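Local coordinates for lipid binding protein (PDB 5H0Q) that probably binds membrane domains that contain sphingomyelin together with cholesterol, for which it is used as a specific probe, at residues V144-R149 against Q173-S178. Sequence-based numbering, arbitrary orientation.
Sequences VLVEVR and QNSDSS
With their hydroxyls swung anti to the backbone N (chi1 177° and -178°), Ser175 and Ser177 direct both OG atoms at the neighbouring strand 144-149, where each receives a main-chain N-H. Val146 N lies 2.9 Å from Ser175 OG, and Val148 N binds Ser177 OG at the same 2.9 Å in a nearly as straight bond. Because the residues alternate, every second side chain of 174-178 faces the partner. Serine suits both places: it is short enough for its CB to rest on the partner backbone, as Ser177 CB does 3.4 Å from Val146 O, while its hydroxyl still reaches the amide and satisfies a buried N-H.

Valine methyls pack beside these bonds, branched and apolar as suits buried positions next to the serines. Val146 turns CG2 into the position between N and the carbonyl carbon, placing it 3.5 Å from Ser175 OG. Val144 CG1 lies 3.6 Å from Gln173 O, and Val148 CG2 leans over Ser177; Tyr198 of strand 193-201 covers Val144 and Val146. Leu145 leaves its strand on the side away from 173-178 and packs on Met163 and Leu167 of helix 160-169.

Arg149 bends back at chi2. Its NH1 donates to Val148 O at 2.9 Å, from above the carbonyl plane. The guanidinium edge touches Ser177 OG without bonding it, while Glu147 OE1 lies over one face as a long, purely electrostatic partner.

The strands run almost exactly parallel (2°), yet no backbone-to-backbone hydrogen bond links these segments. Strand 143-150 ends a five-stranded antiparallel sheet, pairing with 126-134, whereas 174-179 pairs with 182-188 in the other sheet. Joined through helices 153-156 and 160-169, the two edge strands meet where serine hydroxyls replace backbone acceptors between the two sheets of a β-sandwich-like core.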
# COMPACT_ATOMS: atom_id res chain seq x y z
N VAL A 144 9.70 -6.34 -0.07
CA VAL A 144 8.48 -5.67 0.36
C VAL A 144 8.16 -6.13 1.78
O VAL A 144 8.50 -7.25 2.16
CB VAL A 144 7.30 -5.96 -0.60
CG1 VAL A 144 6.94 -7.42 -0.55
CG2 VAL A 144 6.12 -5.09 -0.31
N LEU A 145 7.51 -5.26 2.55
CA LEU A 145 7.25 -5.55 3.96
C LEU A 145 6.00 -4.83 4.42
O LEU A 145 5.88 -3.62 4.23
CB LEU A 145 8.42 -5.09 4.82
CG LEU A 145 8.27 -5.30 6.33
CD1 LEU A 145 8.34 -6.77 6.63
CD2 LEU A 145 9.33 -4.52 7.06
N VAL A 146 5.08 -5.57 5.06
CA VAL A 146 3.93 -4.95 5.70
C VAL A 146 3.92 -5.35 7.16
O VAL A 146 4.33 -6.46 7.52
CB VAL A 146 2.58 -5.31 5.04
CG1 VAL A 146 2.51 -4.73 3.64
CG2 VAL A 146 2.41 -6.82 5.00
N GLU A 147 3.48 -4.43 8.01
CA GLU A 147 3.23 -4.73 9.42
C GLU A 147 1.98 -3.98 9.86
O GLU A 147 1.86 -2.78 9.60
CB GLU A 147 4.39 -4.31 10.32
CG GLU A 147 5.58 -5.23 10.21
CD GLU A 147 6.69 -4.91 11.21
OE1 GLU A 147 6.55 -3.95 11.99
OE2 GLU A 147 7.72 -5.62 11.16
N VAL A 148 1.07 -4.69 10.53
CA VAL A 148 -0.09 -4.07 11.16
C VAL A 148 0.20 -4.00 12.65
O VAL A 148 0.55 -5.02 13.24
CB VAL A 148 -1.39 -4.85 10.90
CG1 VAL A 148 -2.59 -4.05 11.38
CG2 VAL A 148 -1.55 -5.20 9.43
N ARG A 149 0.09 -2.82 13.23
CA ARG A 149 0.36 -2.60 14.65
C ARG A 149 -0.61 -1.57 15.21
O ARG A 149 -1.41 -0.98 14.49
CB ARG A 149 1.80 -2.14 14.88
CG ARG A 149 2.86 -3.16 14.51
CD ARG A 149 2.84 -4.40 15.37
NE ARG A 149 4.00 -5.27 15.13
CZ ARG A 149 4.10 -6.18 14.17
NH1 ARG A 149 3.10 -6.39 13.33
NH2 ARG A 149 5.21 -6.92 14.06
N GLN A 173 9.58 -11.62 -1.79
CA GLN A 173 8.85 -10.66 -2.61
C GLN A 173 7.37 -10.65 -2.26
O GLN A 173 6.58 -10.04 -2.98
CB GLN A 173 9.07 -10.98 -4.09
CG GLN A 173 10.52 -10.75 -4.56
CD GLN A 173 11.53 -11.65 -3.86
OE1 GLN A 173 11.45 -12.86 -3.97
NE2 GLN A 173 12.49 -11.04 -3.18
N ASN A 174 6.98 -11.29 -1.15
CA ASN A 174 5.65 -11.19 -0.57
C ASN A 174 5.83 -10.93 0.92
O ASN A 174 6.86 -11.28 1.51
CB ASN A 174 4.82 -12.48 -0.79
CG ASN A 174 4.43 -12.70 -2.24
OD1 ASN A 174 3.52 -12.05 -2.76
ND2 ASN A 174 5.10 -13.64 -2.89
N SER A 175 4.82 -10.33 1.53
CA SER A 175 4.84 -10.07 2.96
C SER A 175 3.41 -10.08 3.45
O SER A 175 2.52 -9.59 2.75
CB SER A 175 5.52 -8.74 3.29
OG SER A 175 5.48 -8.46 4.69
N ASP A 176 3.18 -10.64 4.64
CA ASP A 176 1.84 -10.72 5.21
C ASP A 176 1.90 -10.40 6.70
O ASP A 176 2.86 -10.76 7.39
CB ASP A 176 1.23 -12.12 5.01
CG ASP A 176 0.90 -12.41 3.57
OD1 ASP A 176 -0.17 -11.97 3.10
OD2 ASP A 176 1.71 -13.08 2.90
N SER A 177 0.89 -9.70 7.18
CA SER A 177 0.82 -9.30 8.59
C SER A 177 -0.63 -9.23 9.01
O SER A 177 -1.51 -8.91 8.22
CB SER A 177 1.50 -7.94 8.80
OG SER A 177 1.51 -7.52 10.15
N SER A 178 -0.89 -9.51 10.28
CA SER A 178 -2.23 -9.37 10.84
C SER A 178 -2.16 -8.80 12.25
O SER A 178 -1.34 -9.24 13.05
CB SER A 178 -2.99 -10.70 10.89
OG SER A 178 -3.23 -11.23 9.60